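PDB 2D5W: peptide ABC transporter, peptide-binding protein from Thermus thermophilus, which binds oligopeptides, here a pentapeptide, and probably hands them to an ABC transporter for uptake into the cell. Local coordinates for residues A[338-342]-A[343-347]; A[307-311]-A[312-316]; A[468-471]-A[472-476]. All blocks are in the same frame, centred on the assembly; numbering follows the deposited sequence.

Contact 1. Residues A[338-342]-A[343-347]; sequences EGLVK and AFFDG
L340 and F344, one helical turn apart, make the apolar centre of this stretch, which illustrates how a helix buries one side and closes its C-terminal end. The isobutyl group of L340, with CG anti to the backbone N (chi1 -174°), reaches along the helix and sets CD2 over the middle of one face of the F344 ring, a CH-pi contact whose modelled separation is too tight to be taken literally. The other methyl divides its contacts: L340 CD1 lies 3.8 Å from F344 CD2 and 4.0 Å from F345 CE1. Next to it, V341 CB approaches F345 CD1 at 4.2 Å. Helix 416-431 packs on this group, F424 against L340, and V417 and T421 against F344; R420 forms a cation-pi contact with F344, and Y548 meets the F345 ring.

Outward from this core the backbone takes over. A343 N donates to G339 O and F344 N to L340 O (2.8 Å) in regular helical fashion. V341 O then takes two donors from opposite faces of its carbonyl plane, F345 N at 2.9 Å and G347 N at 2.8 Å. The chain leaves helical geometry at D346 with a positive phi (56°), so that G347 N turns back to V341 O while D346 N makes only a weak bond to K342 O. At the polar edge, D346 OD2 forms a salt bridge with R281. The chemistry implies a helix end that is closed by its own backbone: V341 O alone accepts from two N-H groups there, F345 N and G347 N, while leucine, valine and the two phenylalanines hold the same turn against its neighbours.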
loop_
_atom_site.group_PDB
_atom_site.type_symbol
_atom_site.label_atom_id
_atom_site.label_comp_id
_atom_site.label_asym_id
_atom_site.label_seq_id
_atom_site.Cartn_x
_atom_site.Cartn_y
_atom_site.Cartn_z
ATOM N N GLU A 338 21.788 10.861 5.114
ATOM C CA GLU A 338 22.002 12.124 4.426
ATOM C C GLU A 338 23.018 11.938 3.301
ATOM O O GLU A 338 22.858 12.497 2.219
ATOM C CB GLU A 338 22.481 13.205 5.397
ATOM C CG GLU A 338 22.679 14.564 4.734
ATOM C CD GLU A 338 21.400 15.134 4.136
ATOM O OE1 GLU A 338 21.501 16.012 3.253
ATOM O OE2 GLU A 338 20.295 14.723 4.550
ATOM N N GLY A 339 24.059 11.148 3.553
ATOM C CA GLY A 339 25.053 10.907 2.522
ATOM C C GLY A 339 24.432 10.157 1.358
ATOM O O GLY A 339 24.732 10.426 0.195
ATOM N N LEU A 340 23.551 9.214 1.677
ATOM C CA LEU A 340 22.872 8.413 0.668
ATOM C C LEU A 340 21.965 9.254 -0.225
ATOM O O LEU A 340 22.067 9.192 -1.449
ATOM C CB LEU A 340 22.048 7.315 1.348
ATOM C CG LEU A 340 21.336 6.254 0.502
ATOM C CD1 LEU A 340 20.173 6.845 -0.282
ATOM C CD2 LEU A 340 22.352 5.607 -0.394
ATOM N N VAL A 341 21.077 10.047 0.367
ATOM C CA VAL A 341 20.174 10.832 -0.469
ATOM C C VAL A 341 20.910 11.887 -1.287
ATOM O O VAL A 341 20.492 12.216 -2.395
ATOM C CB VAL A 341 19.018 11.493 0.346
ATOM C CG1 VAL A 341 18.225 10.419 1.083
ATOM C CG2 VAL A 341 19.556 12.535 1.303
ATOM N N LYS A 342 22.012 12.407 -0.754
ATOM C CA LYS A 342 22.794 13.398 -1.485
ATOM C C LYS A 342 23.430 12.742 -2.711
ATOM O O LYS A 342 23.277 13.218 -3.836
ATOM C CB LYS A 342 23.894 13.977 -0.592
ATOM C CG LYS A 342 24.827 14.936 -1.322
ATOM C CD LYS A 342 25.911 15.471 -0.400
ATOM C CE LYS A 342 26.896 16.351 -1.158
ATOM N NZ LYS A 342 27.603 15.596 -2.231
ATOM N N ALA A 343 24.131 11.637 -2.491
ATOM C CA ALA A 343 24.804 10.936 -3.579
ATOM C C ALA A 343 23.853 10.294 -4.585
ATOM O O ALA A 343 24.068 10.378 -5.791
ATOM C CB ALA A 343 25.736 9.874 -3.007
ATOM N N PHE A 344 22.798 9.662 -4.084
ATOM C CA PHE A 344 21.837 8.962 -4.932
ATOM C C PHE A 344 20.785 9.829 -5.614
ATOM O O PHE A 344 20.419 9.569 -6.762
ATOM C CB PHE A 344 21.087 7.905 -4.109
ATOM C CG PHE A 344 21.883 6.662 -3.797
ATOM C CD1 PHE A 344 23.265 6.700 -3.638
ATOM C CD2 PHE A 344 21.224 5.448 -3.610
ATOM C CE1 PHE A 344 23.977 5.543 -3.296
ATOM C CE2 PHE A 344 21.925 4.292 -3.269
ATOM C CZ PHE A 344 23.304 4.340 -3.112
ATOM N N PHE A 345 20.296 10.847 -4.913
ATOM C CA PHE A 345 19.219 11.681 -5.442
ATOM C C PHE A 345 19.477 13.183 -5.416
ATOM O O PHE A 345 18.547 13.962 -5.631
ATOM C CB PHE A 345 17.938 11.422 -4.636
ATOM C CG PHE A 345 17.673 9.964 -4.342
ATOM C CD1 PHE A 345 17.556 9.512 -3.026
ATOM C CD2 PHE A 345 17.505 9.049 -5.376
ATOM C CE1 PHE A 345 17.271 8.172 -2.750
ATOM C CE2 PHE A 345 17.219 7.710 -5.110
ATOM C CZ PHE A 345 17.103 7.272 -3.795
ATOM N N ASP A 346 20.716 13.588 -5.157
ATOM C CA ASP A 346 21.051 15.007 -5.057
ATOM C C ASP A 346 20.168 15.672 -4.002
ATOM O O ASP A 346 19.833 16.855 -4.106
ATOM C CB ASP A 346 20.885 15.716 -6.404
ATOM C CG ASP A 346 22.008 15.397 -7.370
ATOM O OD1 ASP A 346 23.179 15.383 -6.934
ATOM O OD2 ASP A 346 21.722 15.174 -8.565
ATOM N N GLY A 347 19.792 14.888 -2.993
ATOM C CA GLY A 347 18.966 15.378 -1.902
ATOM C C GLY A 347 17.518 15.687 -2.231
ATOM O O GLY A 347 16.773 16.148 -1.363
#

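Contact 2. Residues A[307-311]-A[312-316]; sequences DINKF and ENCQV
F311 CG is anti to its carbonyl carbon (chi1 -71°), whereas N313 CG sits between the backbone N and the carbonyl carbon (chi1 55°); together with the turn of the backbone, these torsions leave the two side chains side by side and pointing the same way. N313 OD1 thereby comes to 3.3 Å from F311 CB, with the amide and ring planes 77° apart, and it meets the ring obliquely, 3.9 Å from F311 CD2. The other end of that amide is engaged as well, since N313 ND2 donates to S456 O.

Both residues belong to a type I beta turn that runs from F311 to C314, closed by C314 N giving a hydrogen bond to F311 O at 3.1 Å, with the donor above the carbonyl plane. Just upstream an Asx turn prepares the bend: N309 OD1 accepts from F311 N at 2.8 Å, almost in line with its own C=O, while N309 ND2 is held by the carbonyls of A455 and W460. K310 curls back so that NZ lies 3.0 Å from I308 O, and the same ammonium group also donates to P543 O.

Two consecutive turns thus carry the chain from strand 293-308 to helix 315-320, a worked case of side-chain and main-chain bonds sharing the job of a connection. C314 occupies the N-cap of that helix, and its SG, 4.3 Å from F311 CB, is bonded to C458. The chemistry implies a connection fixed at three levels: a covalent disulfide, amides of N309 and N313 tied to the segment around 455-460, and a lysine ammonium group satisfied by main-chain oxygens.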
loop_
_atom_site.group_PDB
_atom_site.type_symbol
_atom_site.label_atom_id
_atom_site.label_comp_id
_atom_site.label_asym_id
_atom_site.label_seq_id
_atom_site.Cartn_x
_atom_site.Cartn_y
_atom_site.Cartn_z
ATOM N N ASP A 307 11.734 -1.914 8.386
ATOM C CA ASP A 307 11.017 -2.479 9.510
ATOM C C ASP A 307 11.977 -3.380 10.271
ATOM O O ASP A 307 12.948 -3.900 9.710
ATOM C CB ASP A 307 9.785 -3.248 9.038
ATOM C CG ASP A 307 8.596 -2.337 8.835
ATOM O OD1 ASP A 307 8.094 -2.249 7.695
ATOM O OD2 ASP A 307 8.172 -1.693 9.822
ATOM N N ILE A 308 11.695 -3.540 11.560
ATOM C CA ILE A 308 12.525 -4.323 12.464
ATOM C C ILE A 308 11.662 -5.316 13.227
ATOM O O ILE A 308 10.673 -4.927 13.847
ATOM C CB ILE A 308 13.199 -3.397 13.504
ATOM C CG1 ILE A 308 14.003 -2.299 12.798
ATOM C CG2 ILE A 308 14.062 -4.214 14.454
ATOM C CD1 ILE A 308 15.217 -2.787 12.052
ATOM N N ASN A 309 12.027 -6.592 13.179
ATOM C CA ASN A 309 11.271 -7.602 13.907
ATOM C C ASN A 309 11.556 -7.409 15.398
ATOM O O ASN A 309 12.704 -7.518 15.827
ATOM C CB ASN A 309 11.707 -9.003 13.483
ATOM C CG ASN A 309 10.847 -10.086 14.099
ATOM O OD1 ASN A 309 10.302 -9.908 15.185
ATOM N ND2 ASN A 309 10.731 -11.219 13.418
ATOM N N LYS A 310 10.520 -7.112 16.178
ATOM C CA LYS A 310 10.682 -6.902 17.613
ATOM C C LYS A 310 9.937 -7.952 18.431
ATOM O O LYS A 310 9.715 -7.769 19.634
ATOM C CB LYS A 310 10.196 -5.498 17.987
ATOM C CG LYS A 310 10.976 -4.383 17.300
ATOM C CD LYS A 310 10.350 -3.012 17.540
ATOM C CE LYS A 310 8.978 -2.884 16.883
ATOM N NZ LYS A 310 9.044 -2.994 15.394
ATOM N N PHE A 311 9.551 -9.050 17.786
ATOM C CA PHE A 311 8.834 -10.119 18.482
ATOM C C PHE A 311 9.781 -10.928 19.352
ATOM O O PHE A 311 10.642 -11.651 18.853
ATOM C CB PHE A 311 8.137 -11.046 17.486
ATOM C CG PHE A 311 6.958 -10.421 16.804
ATOM C CD1 PHE A 311 7.091 -9.815 15.559
ATOM C CD2 PHE A 311 5.711 -10.427 17.416
ATOM C CE1 PHE A 311 5.996 -9.224 14.935
ATOM C CE2 PHE A 311 4.612 -9.839 16.802
ATOM C CZ PHE A 311 4.753 -9.237 15.559
ATOM N N GLU A 312 9.594 -10.811 20.662
ATOM C CA GLU A 312 10.432 -11.493 21.635
ATOM C C GLU A 312 10.356 -13.019 21.623
ATOM O O GLU A 312 11.216 -13.683 22.201
ATOM C CB GLU A 312 10.119 -10.951 23.032
ATOM C CG GLU A 312 10.605 -9.519 23.231
ATOM C CD GLU A 312 9.943 -8.820 24.402
ATOM O OE1 GLU A 312 9.923 -9.393 25.511
ATOM O OE2 GLU A 312 9.450 -7.686 24.212
ATOM N N ASN A 313 9.341 -13.581 20.973
ATOM C CA ASN A 313 9.225 -15.034 20.912
ATOM C C ASN A 313 10.210 -15.622 19.901
ATOM O O ASN A 313 10.393 -16.837 19.845
ATOM C CB ASN A 313 7.794 -15.459 20.570
ATOM C CG ASN A 313 7.286 -14.829 19.296
ATOM O OD1 ASN A 313 7.052 -13.623 19.238
ATOM N ND2 ASN A 313 7.113 -15.644 18.262
ATOM N N CYS A 314 10.827 -14.761 19.091
ATOM C CA CYS A 314 11.835 -15.199 18.125
ATOM C C CYS A 314 13.154 -14.937 18.835
ATOM O O CYS A 314 13.553 -13.790 19.009
ATOM C CB CYS A 314 11.767 -14.382 16.827
ATOM S SG CYS A 314 10.186 -14.555 15.945
ATOM N N GLN A 315 13.829 -15.999 19.258
ATOM C CA GLN A 315 15.071 -15.830 19.997
ATOM C C GLN A 315 16.119 -14.988 19.275
ATOM O O GLN A 315 16.907 -14.302 19.923
ATOM C CB GLN A 315 15.652 -17.192 20.384
ATOM C CG GLN A 315 16.749 -17.115 21.446
ATOM C CD GLN A 315 16.339 -16.303 22.670
ATOM O OE1 GLN A 315 15.269 -16.517 23.246
ATOM N NE2 GLN A 315 17.194 -15.372 23.075
ATOM N N VAL A 316 16.131 -15.029 17.946
ATOM C CA VAL A 316 17.089 -14.237 17.175
ATOM C C VAL A 316 16.895 -12.751 17.484
ATOM O O VAL A 316 17.859 -11.990 17.583
ATOM C CB VAL A 316 16.907 -14.465 15.658
ATOM C CG1 VAL A 316 17.859 -13.572 14.877
ATOM C CG2 VAL A 316 17.153 -15.927 15.322
#

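Contact 3. Residues A[468-471]-A[472-476]; sequences WVSN and LQEDG
Past strand 463-469 the backbone bends twice in close succession, N471 and Q473 forming an Asx turn that leads directly into an inverse gamma turn centred on Q473. The first is made by N471 OD1, which accepts from Q473 N at 2.8 Å, the donor standing well above the plane of the amide (45° out of it); the second rests on a weak bond from E474 N to L472 O. The N471 side chain can fold over its own backbone because CG lies between the N and the carbonyl carbon (chi1 54°). OD1 thus also lies close to Q473 CB, at 3.3 Å, and the two side chains stand with their amide planes nearly perpendicular. They do not bond directly. Instead a water accepts from N471 ND2 and donates to Q473 OE1 at 2.7 Å, while Q473 NE2 is held by the carbonyl of Y147.

A second solvent-mediated link joins S470 to E474. E474 OE1 receives two waters: one also bonds S470 OG at 2.8 Å, the other donates to N471 O as well. Water thus spans S470 OG and E474 OE1, which are 4.5 Å apart. The bound pentapeptide is close by: W468 and V469 pair with it in antiparallel fashion, extending the sheet, and S470 OG hydrogen-bonds one of its polar side chains. Through this water E474 is linked to S470, itself a peptide ligand, consistent with a second-shell role. The carboxylate itself is steadied from the other oxygen, for E474 OE2 also binds W355 NE1 and accepts from G476 N at 2.9 Å on its anti side.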
loop_
_atom_site.group_PDB
_atom_site.type_symbol
_atom_site.label_atom_id
_atom_site.label_comp_id
_atom_site.label_asym_id
_atom_site.label_seq_id
_atom_site.Cartn_x
_atom_site.Cartn_y
_atom_site.Cartn_z
ATOM N N TRP A 468 6.020 2.209 2.227
ATOM C CA TRP A 468 4.578 2.181 2.425
ATOM C C TRP A 468 4.039 3.345 1.604
ATOM O O TRP A 468 4.579 4.452 1.667
ATOM C CB TRP A 468 4.181 2.434 3.882
ATOM C CG TRP A 468 4.380 1.298 4.819
ATOM C CD1 TRP A 468 5.218 1.271 5.890
ATOM C CD2 TRP A 468 3.694 0.040 4.813
ATOM N NE1 TRP A 468 5.099 0.079 6.557
ATOM C CE2 TRP A 468 4.170 -0.698 5.917
ATOM C CE3 TRP A 468 2.719 -0.536 3.983
ATOM C CZ2 TRP A 468 3.708 -1.983 6.218
ATOM C CZ3 TRP A 468 2.258 -1.818 4.283
ATOM C CH2 TRP A 468 2.755 -2.525 5.392
ATOM N N VAL A 469 2.992 3.087 0.832
ATOM C CA VAL A 469 2.331 4.121 0.043
ATOM C C VAL A 469 1.026 4.345 0.799
ATOM O O VAL A 469 0.230 3.418 0.963
ATOM C CB VAL A 469 2.007 3.644 -1.384
ATOM C CG1 VAL A 469 1.341 4.769 -2.168
ATOM C CG2 VAL A 469 3.275 3.185 -2.077
ATOM N N SER A 470 0.812 5.566 1.269
ATOM C CA SER A 470 -0.380 5.868 2.051
ATOM C C SER A 470 -1.396 6.774 1.381
ATOM O O SER A 470 -1.074 7.536 0.468
ATOM C CB SER A 470 0.025 6.515 3.380
ATOM O OG SER A 470 0.881 5.679 4.137
ATOM N N ASN A 471 -2.638 6.667 1.844
ATOM C CA ASN A 471 -3.709 7.531 1.369
ATOM C C ASN A 471 -3.935 8.550 2.494
ATOM O O ASN A 471 -3.160 8.599 3.458
ATOM C CB ASN A 471 -4.992 6.740 1.077
ATOM C CG ASN A 471 -5.451 5.906 2.252
ATOM O OD1 ASN A 471 -5.239 6.266 3.405
ATOM N ND2 ASN A 471 -6.103 4.786 1.961
ATOM N N LEU A 472 -4.982 9.358 2.383
ATOM C CA LEU A 472 -5.264 10.375 3.391
ATOM C C LEU A 472 -5.959 9.866 4.651
ATOM O O LEU A 472 -6.245 10.643 5.562
ATOM C CB LEU A 472 -6.080 11.511 2.767
ATOM C CG LEU A 472 -5.244 12.488 1.936
ATOM C CD1 LEU A 472 -6.149 13.357 1.078
ATOM C CD2 LEU A 472 -4.392 13.340 2.867
ATOM N N GLN A 473 -6.237 8.570 4.710
ATOM C CA GLN A 473 -6.878 8.006 5.891
ATOM C C GLN A 473 -5.809 7.591 6.897
ATOM O O GLN A 473 -5.676 6.418 7.243
ATOM C CB GLN A 473 -7.744 6.812 5.501
ATOM C CG GLN A 473 -8.836 7.161 4.496
ATOM C CD GLN A 473 -9.857 6.055 4.342
ATOM O OE1 GLN A 473 -9.504 4.885 4.202
ATOM N NE2 GLN A 473 -11.133 6.422 4.359
ATOM N N GLU A 474 -5.049 8.577 7.363
ATOM C CA GLU A 474 -3.972 8.335 8.316
ATOM C C GLU A 474 -4.489 8.166 9.742
ATOM O O GLU A 474 -5.171 9.043 10.275
ATOM C CB GLU A 474 -2.965 9.485 8.258
ATOM C CG GLU A 474 -1.762 9.330 9.191
ATOM C CD GLU A 474 -0.948 8.072 8.912
ATOM O OE1 GLU A 474 -0.535 7.874 7.748
ATOM O OE2 GLU A 474 -0.716 7.286 9.858
ATOM N N ASP A 475 -4.159 7.033 10.352
ATOM C CA ASP A 475 -4.587 6.739 11.716
ATOM C C ASP A 475 -3.445 6.208 12.580
ATOM O O ASP A 475 -3.658 5.847 13.738
ATOM C CB ASP A 475 -5.722 5.711 11.705
ATOM C CG ASP A 475 -5.461 4.566 10.748
ATOM O OD1 ASP A 475 -4.286 4.181 10.583
ATOM O OD2 ASP A 475 -6.430 4.045 10.162
ATOM N N GLY A 476 -2.241 6.159 12.018
ATOM C CA GLY A 476 -1.099 5.648 12.758
ATOM C C GLY A 476 -1.208 4.155 13.028
ATOM O O GLY A 476 -0.419 3.602 13.797
HETATM O O HOH W 1 1.144 5.708 6.921
HETATM O O HOH W 2 -2.571 6.839 5.736
HETATM O O HOH W 3 -7.465 3.168 3.950
#

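How the contacts relate
From the N terminus, the three contacts follow one another in series, without nesting or crossing; contacts 2 and 3 each close a short turn, and contact 1 is a helix end. Contact 2 comes first, where strand 293-308 gives way to helix 315-320. Contact 1 follows at the end of helix 337-345, which leans on helix 416-431 and on strand 544-557. Contact 3 comes last, after strand 463-469 and at the peptide site. Contacts 1 and 3 do not touch; their centres lie about 25 Å apart. Contacts 2 and 3 do meet, because their strands are antiparallel neighbours in one sheet, and D307 packs against W468. That sheet joins the disulfide-linked turn to the peptide-binding edge.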